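Local coordinates for ribosome-inactivating protein 3 (Zea mays, PDB 2PQG) that belongs to the ribosome-inactivating proteins of plants, a family built on a mixed beta sheet and a largely helical body, at residues F190-V193 with S194-V197; L209-T212 with Q213-V217; S16-I19 with A20-K24; T120-G124 with R125-T129; T173-K176 with L177-V181. One frame throughout, in Å; residues are numbered along the deposited sequence.

Contact 1 of 5, residues F190-V193 with S194-V197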
loop_
_atom_site.group_PDB
_atom_site.type_symbol
_atom_site.label_atom_id
_atom_site.label_comp_id
_atom_site.label_asym_id
_atom_site.label_seq_id
_atom_site.Cartn_x
_atom_site.Cartn_y
_atom_site.Cartn_z
ATOM N N PHE A 190 -0.697 -7.905 5.662
ATOM C CA PHE A 190 0.256 -8.714 6.407
ATOM C C PHE A 190 0.515 -8.259 7.826
ATOM O O PHE A 190 0.881 -7.102 8.045
ATOM C CB PHE A 190 1.609 -8.736 5.687
ATOM C CG PHE A 190 1.552 -9.248 4.287
ATOM C CD1 PHE A 190 1.107 -8.436 3.249
ATOM C CD2 PHE A 190 1.943 -10.549 4.001
ATOM C CE1 PHE A 190 1.061 -8.917 1.937
ATOM C CE2 PHE A 190 1.900 -11.034 2.698
ATOM C CZ PHE A 190 1.455 -10.219 1.663
ATOM N N ASN A 191 0.346 -9.161 8.792
ATOM C CA ASN A 191 0.641 -8.809 10.172
ATOM C C ASN A 191 2.160 -8.900 10.363
ATOM O O ASN A 191 2.693 -8.517 11.403
ATOM C CB ASN A 191 -0.101 -9.713 11.169
ATOM C CG ASN A 191 -0.128 -11.166 10.753
ATOM O OD1 ASN A 191 -0.235 -12.060 11.592
ATOM N ND2 ASN A 191 -0.054 -11.412 9.458
ATOM N N THR A 192 2.860 -9.398 9.347
ATOM C CA THR A 192 4.313 -9.470 9.422
ATOM C C THR A 192 4.840 -8.048 9.158
ATOM O O THR A 192 5.866 -7.637 9.696
ATOM C CB THR A 192 4.893 -10.486 8.385
ATOM O OG1 THR A 192 6.327 -10.492 8.461
ATOM C CG2 THR A 192 4.443 -10.140 6.969
ATOM N N VAL A 193 4.107 -7.299 8.339
ATOM C CA VAL A 193 4.466 -5.925 8.009
ATOM C C VAL A 193 4.005 -4.965 9.107
ATOM O O VAL A 193 4.751 -4.066 9.505
ATOM C CB VAL A 193 3.834 -5.488 6.667
ATOM C CG1 VAL A 193 3.973 -3.979 6.482
ATOM C CG2 VAL A 193 4.516 -6.228 5.526
ATOM N N SER A 194 2.779 -5.147 9.591
ATOM C CA SER A 194 2.270 -4.290 10.643
ATOM C C SER A 194 3.122 -4.460 11.905
ATOM O O SER A 194 3.334 -3.494 12.639
ATOM C CB SER A 194 0.806 -4.609 10.933
ATOM O OG SER A 194 0.642 -5.960 11.301
ATOM N N ARG A 195 3.624 -5.671 12.161
ATOM C CA ARG A 195 4.472 -5.878 13.340
ATOM C C ARG A 195 5.801 -5.147 13.176
ATOM O O ARG A 195 6.291 -4.515 14.104
ATOM C CB ARG A 195 4.762 -7.361 13.581
ATOM C CG ARG A 195 3.587 -8.169 14.097
ATOM C CD ARG A 195 4.071 -9.428 14.804
ATOM N NE ARG A 195 4.927 -10.243 13.946
ATOM C CZ ARG A 195 4.481 -11.097 13.031
ATOM N NH1 ARG A 195 5.343 -11.788 12.296
ATOM N NH2 ARG A 195 3.174 -11.270 12.862
ATOM N N THR A 196 6.382 -5.237 11.985
ATOM C CA THR A 196 7.658 -4.592 11.704
ATOM C C THR A 196 7.531 -3.077 11.611
ATOM O O THR A 196 8.380 -2.351 12.134
ATOM C CB THR A 196 8.275 -5.138 10.402
ATOM O OG1 THR A 196 8.522 -6.542 10.553
ATOM C CG2 THR A 196 9.592 -4.430 10.086
ATOM N N VAL A 197 6.475 -2.596 10.962
ATOM C CA VAL A 197 6.286 -1.158 10.840
ATOM C C VAL A 197 5.929 -0.529 12.184
ATOM O O VAL A 197 6.319 0.609 12.447
ATOM C CB VAL A 197 5.185 -0.792 9.819
ATOM C CG1 VAL A 197 4.957 0.724 9.825
ATOM C CG2 VAL A 197 5.588 -1.257 8.437
#
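Arg195 folds back over the first turn of helix 191-199, lying beside Asn191 and crossing Thr192 at about a right angle. Its CB is 3.2 Å from Asn191 O, an oxygen whose modelled place is somewhat doubtful. CG leaves on the side of the backbone N (chi1 -72°), and the chain runs on through CD to NE. The bend at chi3 (-56°) then swings the guanidinium back toward the start of the helix, where CZ comes 4.0 Å from Thr192 CA and one face lies over that atom, offset toward the rim. At the tip, NH1 is 3.8 Å from Thr192 CA. Asn191 OD1 lies at the guanidinium edge, in its plane, 3.7 Å from NH2, with the Asn191 amide turned 85° to the guanidinium. Beneath, Ser194 N bonds to Phe190 O and Val197 N to Val193 O, the latter at 2.7 Å, while Val193 CG1 and Val197 CG2 pack at 3.7 Å on the buried side. Arg195 therefore gains shape and packing from its own helix, but hydrogen bonds to its charged end, among them NH2 to Arg254 O, come from outside the two segments.

Contact 2 of 5, residues L209-T212 with Q213-V217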
loop_
_atom_site.group_PDB
_atom_site.type_symbol
_atom_site.label_atom_id
_atom_site.label_comp_id
_atom_site.label_asym_id
_atom_site.label_seq_id
_atom_site.Cartn_x
_atom_site.Cartn_y
_atom_site.Cartn_z
ATOM N N LEU A 209 11.385 -3.530 5.748
ATOM C CA LEU A 209 11.121 -4.962 5.747
ATOM C C LEU A 209 12.254 -5.726 5.075
ATOM O O LEU A 209 12.836 -5.261 4.094
ATOM C CB LEU A 209 9.795 -5.261 5.045
ATOM C CG LEU A 209 8.640 -4.301 5.338
ATOM C CD1 LEU A 209 7.809 -4.062 4.088
ATOM C CD2 LEU A 209 7.774 -4.834 6.470
ATOM N N THR A 210 12.562 -6.901 5.611
ATOM C CA THR A 210 13.740 -7.661 5.192
ATOM C C THR A 210 13.472 -8.077 3.725
ATOM O O THR A 210 12.356 -7.909 3.196
ATOM C CB THR A 210 13.930 -8.958 6.015
ATOM O OG1 THR A 210 12.840 -9.863 5.768
ATOM C CG2 THR A 210 14.002 -8.634 7.477
ATOM N N VAL A 211 14.497 -8.609 3.064
ATOM C CA VAL A 211 14.378 -9.058 1.683
ATOM C C VAL A 211 13.297 -10.126 1.617
ATOM O O VAL A 211 12.416 -10.100 0.747
ATOM C CB VAL A 211 15.701 -9.671 1.191
ATOM C CG1 VAL A 211 15.467 -10.529 -0.057
ATOM C CG2 VAL A 211 16.695 -8.567 0.905
ATOM N N THR A 212 13.369 -11.059 2.556
ATOM C CA THR A 212 12.419 -12.158 2.607
ATOM C C THR A 212 10.994 -11.683 2.814
ATOM O O THR A 212 10.072 -12.227 2.203
ATOM C CB THR A 212 12.792 -13.159 3.719
ATOM O OG1 THR A 212 14.090 -13.702 3.444
ATOM C CG2 THR A 212 11.767 -14.288 3.791
ATOM N N GLN A 213 10.813 -10.679 3.674
ATOM C CA GLN A 213 9.479 -10.140 3.939
ATOM C C GLN A 213 8.925 -9.550 2.655
ATOM O O GLN A 213 7.765 -9.789 2.292
ATOM C CB GLN A 213 9.525 -9.047 5.005
ATOM C CG GLN A 213 9.787 -9.530 6.418
ATOM C CD GLN A 213 9.579 -8.433 7.452
ATOM O OE1 GLN A 213 8.561 -8.399 8.150
ATOM N NE2 GLN A 213 10.541 -7.523 7.546
ATOM N N GLY A 214 9.774 -8.789 1.969
ATOM C CA GLY A 214 9.375 -8.169 0.724
ATOM C C GLY A 214 8.922 -9.196 -0.296
ATOM O O GLY A 214 7.947 -8.985 -1.016
ATOM N N LYS A 215 9.626 -10.316 -0.367
ATOM C CA LYS A 215 9.253 -11.347 -1.325
ATOM C C LYS A 215 7.913 -11.997 -1.014
ATOM O O LYS A 215 7.178 -12.367 -1.921
ATOM C CB LYS A 215 10.347 -12.404 -1.410
ATOM C CG LYS A 215 11.361 -12.132 -2.495
ATOM C CD LYS A 215 12.690 -12.717 -2.092
ATOM C CE LYS A 215 13.641 -12.883 -3.268
ATOM N NZ LYS A 215 14.967 -13.403 -2.793
ATOM N N GLN A 216 7.594 -12.137 0.264
ATOM C CA GLN A 216 6.327 -12.734 0.649
ATOM C C GLN A 216 5.228 -11.728 0.365
ATOM O O GLN A 216 4.160 -12.077 -0.141
ATOM C CB GLN A 216 6.335 -13.059 2.129
ATOM C CG GLN A 216 7.552 -13.815 2.554
ATOM C CD GLN A 216 7.573 -14.026 4.036
ATOM O OE1 GLN A 216 7.629 -13.067 4.810
ATOM N NE2 GLN A 216 7.514 -15.286 4.453
ATOM N N VAL A 217 5.501 -10.474 0.709
ATOM C CA VAL A 217 4.550 -9.397 0.489
ATOM C C VAL A 217 4.119 -9.368 -0.972
ATOM O O VAL A 217 2.937 -9.176 -1.284
ATOM C CB VAL A 217 5.167 -8.022 0.853
ATOM C CG1 VAL A 217 4.314 -6.896 0.289
ATOM C CG2 VAL A 217 5.263 -7.886 2.354
#
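An N-cap opens helix 211-217: Thr210 turns its hydroxyl back on the first turn, and OG1 accepts from Gln213 N at 3.0 Å, with an N-H...O angle of 156°. The first torsion of Thr210 (65°) tucks OG1 between its own backbone N and carbonyl carbon, where it faces the amide three residues on. The ordinary helical ladder starts at the same residue, Gly214 N giving a bond of 3.0 Å to Thr210 O, and runs on through Lys215 N to Val211 O and Gln216 N to Thr212 O.

The side chain of Gln213 returns across the cap. It crosses both Thr210 and Leu209 at about a right angle, and its CG rests 3.1 Å from Thr210 OG1. Extended beyond CG, the chain lays the amide beside the backbone of Leu209 and Thr210, and Leu209 CB packs against the CB of Gln213 at 3.8 Å. Farther round the helix, Lys215 lies side by side with Val211, its CD 4.1 Å from Val211 CG1. Gln216 brings CG to 3.0 Å from Thr212 O, and its NE2 reaches on to Leu244 O in a weak bond. On the inner side, Leu209 leans on Val193 and Thr196 of helix 191-199. A threonine hydroxyl accepting from the amide three residues on is the classic N-cap at the start of an alpha helix.

Contact 3 of 5, residues S16-I19 with A20-K24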
loop_
_atom_site.group_PDB
_atom_site.type_symbol
_atom_site.label_atom_id
_atom_site.label_comp_id
_atom_site.label_asym_id
_atom_site.label_seq_id
_atom_site.Cartn_x
_atom_site.Cartn_y
_atom_site.Cartn_z
ATOM N N SER A 16 0.054 0.611 15.496
ATOM C CA SER A 16 -0.608 -0.669 15.776
ATOM C C SER A 16 -2.088 -0.489 16.089
ATOM O O SER A 16 -2.907 -1.355 15.783
ATOM C CB SER A 16 0.064 -1.365 16.957
ATOM O OG SER A 16 0.040 -0.526 18.098
ATOM N N ALA A 17 -2.413 0.642 16.709
ATOM C CA ALA A 17 -3.784 0.960 17.075
ATOM C C ALA A 17 -4.614 1.213 15.824
ATOM O O ALA A 17 -5.746 0.739 15.694
ATOM C CB ALA A 17 -3.801 2.185 17.957
ATOM N N PHE A 18 -4.046 1.975 14.903
ATOM C CA PHE A 18 -4.733 2.287 13.667
ATOM C C PHE A 18 -4.969 1.017 12.856
ATOM O O PHE A 18 -6.025 0.831 12.263
ATOM C CB PHE A 18 -3.908 3.271 12.854
ATOM C CG PHE A 18 -4.564 3.684 11.586
ATOM C CD1 PHE A 18 -5.796 4.336 11.612
ATOM C CD2 PHE A 18 -3.974 3.399 10.366
ATOM C CE1 PHE A 18 -6.433 4.703 10.428
ATOM C CE2 PHE A 18 -4.594 3.756 9.177
ATOM C CZ PHE A 18 -5.830 4.411 9.204
ATOM N N ILE A 19 -3.973 0.150 12.822
ATOM C CA ILE A 19 -4.089 -1.095 12.088
ATOM C C ILE A 19 -5.206 -1.935 12.708
ATOM O O ILE A 19 -6.149 -2.353 12.028
ATOM C CB ILE A 19 -2.744 -1.874 12.133
ATOM C CG1 ILE A 19 -1.670 -1.061 11.408
ATOM C CG2 ILE A 19 -2.897 -3.270 11.515
ATOM C CD1 ILE A 19 -2.047 -0.711 9.988
ATOM N N ALA A 20 -5.096 -2.160 14.012
ATOM C CA ALA A 20 -6.070 -2.950 14.745
ATOM C C ALA A 20 -7.474 -2.402 14.570
ATOM O O ALA A 20 -8.437 -3.165 14.491
ATOM C CB ALA A 20 -5.708 -2.981 16.215
ATOM N N SER A 21 -7.590 -1.080 14.516
ATOM C CA SER A 21 -8.887 -0.433 14.352
ATOM C C SER A 21 -9.425 -0.596 12.927
ATOM O O SER A 21 -10.590 -0.928 12.725
ATOM C CB SER A 21 -8.768 1.052 14.723
ATOM O OG SER A 21 -9.942 1.770 14.385
ATOM N N VAL A 22 -8.568 -0.380 11.938
ATOM C CA VAL A 22 -8.979 -0.495 10.552
ATOM C C VAL A 22 -9.234 -1.956 10.128
ATOM O O VAL A 22 -10.125 -2.230 9.319
ATOM C CB VAL A 22 -7.937 0.180 9.625
ATOM C CG1 VAL A 22 -8.368 0.062 8.165
ATOM C CG2 VAL A 22 -7.785 1.649 10.009
ATOM N N ARG A 23 -8.470 -2.903 10.660
ATOM C CA ARG A 23 -8.731 -4.284 10.293
ATOM C C ARG A 23 -10.087 -4.714 10.823
ATOM O O ARG A 23 -10.791 -5.484 10.176
ATOM C CB ARG A 23 -7.665 -5.221 10.841
ATOM C CG ARG A 23 -6.503 -5.420 9.898
ATOM C CD ARG A 23 -5.580 -6.473 10.436
ATOM N NE ARG A 23 -4.258 -6.360 9.847
ATOM C CZ ARG A 23 -3.138 -6.668 10.491
ATOM N NH1 ARG A 23 -3.191 -7.112 11.742
ATOM N NH2 ARG A 23 -1.963 -6.516 9.896
ATOM N N LYS A 24 -10.446 -4.216 12.004
ATOM C CA LYS A 24 -11.728 -4.544 12.630
ATOM C C LYS A 24 -12.922 -4.063 11.793
ATOM O O LYS A 24 -13.960 -4.730 11.741
ATOM C CB LYS A 24 -11.795 -3.941 14.041
ATOM C CG LYS A 24 -13.156 -4.069 14.718
ATOM C CD LYS A 24 -13.104 -3.690 16.195
ATOM C CE LYS A 24 -14.461 -3.894 16.861
ATOM N NZ LYS A 24 -15.533 -3.179 16.116
#
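Val22 sets its CG2 methyl over the face of the Phe18 ring, offset toward the rim, one turn back along helix 15-27. The CH-pi contact measures 3.5 Å from CG2 to the ring centroid, 20° off the normal; the nearest ring atom, CE1, is 3.4 Å away. With chi1 at -178°, Phe18 CG stands anti to its backbone N, which turns the ring along the helix toward Val22. A second such pair is Ile19 with Arg23: Ile19 CG2 sits 3.6 Å from Arg23 CZ, centred over one face of the guanidinium, so that an apolar methyl covers part of a flat charged group. Beneath both pairs run the helix bonds, Val22 N to Phe18 O at 2.8 Å and Arg23 N to Ile19 O at 2.7 Å.

The next shell fixes these groups. Arg23 NE bonds to Leu188 O, and NH2 to Gly187 O and Ser194 OG, which hold the guanidinium through its N-H groups while Ile19 meets one face. The Phe18 ring stacks with Phe6. Helix 15-27 thus lays Phe18 and Val22 on strand 2-7, and turns Ile19 and Arg23 to the start of helix 191-199 and the last turn of helix 171-189.

Contact 4 of 5, residues T120-G124 with R125-T129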
loop_
_atom_site.group_PDB
_atom_site.type_symbol
_atom_site.label_atom_id
_atom_site.label_comp_id
_atom_site.label_asym_id
_atom_site.label_seq_id
_atom_site.Cartn_x
_atom_site.Cartn_y
_atom_site.Cartn_z
ATOM N N THR A 120 13.803 -1.775 0.259
ATOM C CA THR A 120 14.394 -0.451 0.035
ATOM C C THR A 120 13.471 0.705 0.399
ATOM O O THR A 120 13.876 1.871 0.339
ATOM C CB THR A 120 14.824 -0.251 -1.435
ATOM O OG1 THR A 120 13.718 -0.538 -2.300
ATOM C CG2 THR A 120 15.999 -1.160 -1.777
ATOM N N VAL A 121 12.236 0.378 0.772
ATOM C CA VAL A 121 11.247 1.384 1.140
ATOM C C VAL A 121 11.312 1.706 2.635
ATOM O O VAL A 121 10.838 0.926 3.471
ATOM C CB VAL A 121 9.827 0.906 0.770
ATOM C CG1 VAL A 121 8.800 1.982 1.108
ATOM C CG2 VAL A 121 9.774 0.561 -0.712
ATOM N N THR A 122 11.901 2.858 2.960
ATOM C CA THR A 122 12.037 3.282 4.345
ATOM C C THR A 122 10.706 3.795 4.882
ATOM O O THR A 122 10.109 4.701 4.297
ATOM C CB THR A 122 13.098 4.380 4.486
ATOM O OG1 THR A 122 14.305 3.958 3.839
ATOM C CG2 THR A 122 13.407 4.632 5.969
ATOM N N MET A 123 10.253 3.205 5.990
ATOM C CA MET A 123 8.990 3.583 6.607
ATOM C C MET A 123 9.175 4.168 7.995
ATOM O O MET A 123 10.291 4.200 8.520
ATOM C CB MET A 123 8.042 2.368 6.630
ATOM C CG MET A 123 7.836 1.744 5.256
ATOM S SD MET A 123 7.014 0.141 5.355
ATOM C CE MET A 123 8.401 -0.946 5.695
ATOM N N GLY A 124 8.071 4.609 8.586
ATOM C CA GLY A 124 8.108 5.234 9.893
ATOM C C GLY A 124 7.086 6.365 9.920
ATOM O O GLY A 124 6.470 6.702 8.900
ATOM N N ARG A 125 6.871 6.943 11.096
ATOM C CA ARG A 125 5.900 8.019 11.252
ATOM C C ARG A 125 6.409 9.261 10.531
ATOM O O ARG A 125 5.669 9.893 9.772
ATOM C CB ARG A 125 5.675 8.315 12.737
ATOM C CG ARG A 125 4.614 9.355 13.011
ATOM C CD ARG A 125 4.660 9.786 14.463
ATOM N NE ARG A 125 4.314 8.704 15.382
ATOM C CZ ARG A 125 3.086 8.213 15.534
ATOM N NH1 ARG A 125 2.874 7.229 16.397
ATOM N NH2 ARG A 125 2.069 8.703 14.832
ATOM N N ALA A 126 7.678 9.599 10.754
ATOM C CA ALA A 126 8.257 10.769 10.098
ATOM C C ALA A 126 8.177 10.600 8.579
ATOM O O ALA A 126 7.912 11.560 7.851
ATOM C CB ALA A 126 9.705 10.959 10.533
ATOM N N GLU A 127 8.412 9.374 8.119
ATOM C CA GLU A 127 8.358 9.038 6.699
ATOM C C GLU A 127 6.938 9.202 6.170
ATOM O O GLU A 127 6.741 9.616 5.029
ATOM C CB GLU A 127 8.806 7.591 6.476
ATOM C CG GLU A 127 10.259 7.287 6.827
ATOM C CD GLU A 127 11.241 7.830 5.801
ATOM O OE1 GLU A 127 10.809 8.186 4.677
ATOM O OE2 GLU A 127 12.453 7.886 6.123
ATOM N N MET A 128 5.949 8.867 6.994
ATOM C CA MET A 128 4.551 9.000 6.592
ATOM C C MET A 128 4.105 10.471 6.634
ATOM O O MET A 128 3.258 10.897 5.843
ATOM C CB MET A 128 3.650 8.161 7.501
ATOM C CG MET A 128 2.203 8.119 7.040
ATOM S SD MET A 128 1.129 7.155 8.138
ATOM C CE MET A 128 1.500 5.484 7.662
ATOM N N THR A 129 4.670 11.238 7.566
ATOM C CA THR A 129 4.349 12.662 7.692
ATOM C C THR A 129 4.791 13.421 6.432
ATOM O O THR A 129 4.024 14.202 5.874
ATOM C CB THR A 129 5.038 13.288 8.937
ATOM O OG1 THR A 129 4.535 12.658 10.121
ATOM C CG2 THR A 129 4.761 14.793 9.018
#
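Thr122 and Glu127 meet where an irregular loop runs into helix 125-135, and their contact is one of packing. The methyl of Thr122, CG2, lies 3.4 Å from Glu127 OE2. Nearer the main chain, Glu127 CG passes 3.5 Å from Met123 C, and its CB rests at the same distance from Gly124 O. A bend at chi2 (-75°) folds the Glu127 side chain back along the incoming loop instead of letting it extend outward.

Among backbone bonds, Met128 N donates to Gly124 O at 2.9 Å, the first turn of the helix, with Gly124 at the N-cap position. Gly124 has phi and psi of 143° and 172°, where a side chain would jam against the carbonyl oxygen of Met123. The next rung is Thr129 N to Arg125 O.

Charged and polar ends find their partners elsewhere. Arg125 is held by three oxygens: NH2 by Val8 O, NH1 by Tyr13 O and NE by Asn202 OD1. Lys179 NZ of helix 171-189 donates to Thr122 O and forms a long, weak ion pair with Glu127 OE1. Glu127 OE2 has a second long, weak partner in Arg130 NH2; the two positive groups would be expected to ease the negative charge of a carboxylate drawn back beside the loop, though neither holds it firmly.

Contact 5 of 5, residues T173-K176 with L177-V181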
loop_
_atom_site.group_PDB
_atom_site.type_symbol
_atom_site.label_atom_id
_atom_site.label_comp_id
_atom_site.label_asym_id
_atom_site.label_seq_id
_atom_site.Cartn_x
_atom_site.Cartn_y
_atom_site.Cartn_z
ATOM N N THR A 173 6.925 11.579 -6.255
ATOM C CA THR A 173 5.592 11.077 -5.982
ATOM C C THR A 173 5.621 9.544 -5.890
ATOM O O THR A 173 5.085 8.966 -4.948
ATOM C CB THR A 173 4.603 11.504 -7.084
ATOM O OG1 THR A 173 4.442 12.926 -7.056
ATOM C CG2 THR A 173 3.254 10.853 -6.882
ATOM N N LYS A 174 6.241 8.880 -6.859
ATOM C CA LYS A 174 6.305 7.422 -6.809
ATOM C C LYS A 174 6.900 6.957 -5.489
ATOM O O LYS A 174 6.506 5.931 -4.940
ATOM C CB LYS A 174 7.171 6.868 -7.939
ATOM C CG LYS A 174 6.601 7.055 -9.311
ATOM C CD LYS A 174 7.419 6.269 -10.304
ATOM C CE LYS A 174 7.161 6.739 -11.708
ATOM N NZ LYS A 174 8.289 6.332 -12.579
ATOM N N SER A 175 7.859 7.725 -4.990
ATOM C CA SER A 175 8.549 7.405 -3.754
ATOM C C SER A 175 7.647 7.525 -2.536
ATOM O O SER A 175 7.619 6.631 -1.696
ATOM C CB SER A 175 9.761 8.318 -3.604
ATOM O OG SER A 175 10.393 8.114 -2.361
ATOM N N LYS A 176 6.918 8.632 -2.448
ATOM C CA LYS A 176 6.009 8.873 -1.333
ATOM C C LYS A 176 4.829 7.896 -1.380
ATOM O O LYS A 176 4.350 7.419 -0.341
ATOM C CB LYS A 176 5.516 10.316 -1.385
ATOM C CG LYS A 176 6.653 11.338 -1.227
ATOM C CD LYS A 176 7.329 11.154 0.129
ATOM C CE LYS A 176 8.452 12.147 0.390
ATOM N NZ LYS A 176 9.725 11.698 -0.217
ATOM N N LEU A 177 4.375 7.580 -2.588
ATOM C CA LEU A 177 3.261 6.660 -2.746
ATOM C C LEU A 177 3.580 5.233 -2.329
ATOM O O LEU A 177 2.757 4.584 -1.689
ATOM C CB LEU A 177 2.747 6.682 -4.189
ATOM C CG LEU A 177 1.784 7.838 -4.495
ATOM C CD1 LEU A 177 1.345 7.798 -5.945
ATOM C CD2 LEU A 177 0.571 7.744 -3.569
ATOM N N VAL A 178 4.771 4.743 -2.667
ATOM C CA VAL A 178 5.130 3.373 -2.305
ATOM C C VAL A 178 5.455 3.216 -0.816
ATOM O O VAL A 178 5.628 2.104 -0.330
ATOM C CB VAL A 178 6.316 2.851 -3.162
ATOM C CG1 VAL A 178 7.616 3.459 -2.677
ATOM C CG2 VAL A 178 6.345 1.324 -3.138
ATOM N N LYS A 179 5.537 4.322 -0.088
ATOM C CA LYS A 179 5.803 4.242 1.341
ATOM C C LYS A 179 4.463 4.006 2.035
ATOM O O LYS A 179 4.382 3.278 3.036
ATOM C CB LYS A 179 6.422 5.540 1.855
ATOM C CG LYS A 179 7.830 5.798 1.370
ATOM C CD LYS A 179 8.354 7.109 1.920
ATOM C CE LYS A 179 9.817 7.301 1.569
ATOM N NZ LYS A 179 10.622 6.132 1.998
ATOM N N LEU A 180 3.411 4.621 1.492
ATOM C CA LEU A 180 2.066 4.488 2.050
ATOM C C LEU A 180 1.436 3.164 1.638
ATOM O O LEU A 180 0.651 2.586 2.384
ATOM C CB LEU A 180 1.180 5.651 1.593
ATOM C CG LEU A 180 1.672 7.055 1.963
ATOM C CD1 LEU A 180 0.717 8.091 1.381
ATOM C CD2 LEU A 180 1.784 7.199 3.482
ATOM N N VAL A 181 1.786 2.695 0.444
ATOM C CA VAL A 181 1.266 1.432 -0.055
ATOM C C VAL A 181 1.723 0.312 0.869
ATOM O O VAL A 181 0.931 -0.549 1.236
ATOM C CB VAL A 181 1.747 1.147 -1.502
ATOM C CG1 VAL A 181 1.309 -0.249 -1.936
ATOM C CG2 VAL A 181 1.167 2.183 -2.456
#
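With chi1 at -66° for Thr173 and -82° for Leu177, the Thr173 methyl stands anti to its own backbone N and Leu177 CG anti to its carbonyl carbon, which brings the two side chains alongside each other, pointing the same way. Thr173 CG2 then meets Leu177 CD1 at 3.7 Å. Both belong to helix 171-189, the longest helix of this ribosome-inactivating protein fold. The turn between them is closed by Leu177 N bonding to Thr173 O at 2.8 Å, nearly along the C=O axis.

Val178 sends CG1 into the position between its backbone N and carbonyl carbon, where the methyl lies 3.3 Å from Ser175 O. Its N bonds to Lys174 O at 3.1 Å. Just beyond, the ladder is slack: Lys176 O receives both Lys179 N and Leu180 N, and both bonds are weak. A psi of -8° at Val178 fits this local departure from even helical pitch.

Outward, Leu177 packs on Leu135 of helix 125-135 and on Phe77 of strand 74-78, while Val178 faces Tyr109 and Leu112 of helix 109-112. The charged end of Lys174 forms a salt bridge with Asp168. On its way toward the loop before helix 125-135, the Lys179 chain runs past the carbonyl of Ser175, with CG 3.2 Å from Ser175 O.

How the contacts relate
Contacts 1 and 4 each touch three others: contact 1 meets 2, 3 and 4 (centres about 11, 12 and 14 Å away), and contact 4 meets 1, 2 and 5. Val193 CG2 and Val217 CG2 join contacts 1 and 2 at 3.7 Å. Met123 of contact 4 lies between helix 191-199 and the loop leading into helix 211-217, its SD 3.7 Å from Val197 CG2 and its CE 3.4 Å from Leu209 CG. Contacts 4 and 5 are closest, centres about 9 Å apart, joined through Lys179 and by Met128 CG on Leu180 CD2 at 3.7 Å. Contact 5 stays about 7 Å, nearest atoms, from contacts 1 and 2; contacts 2 and 3 are farthest, centres about 22 Å apart.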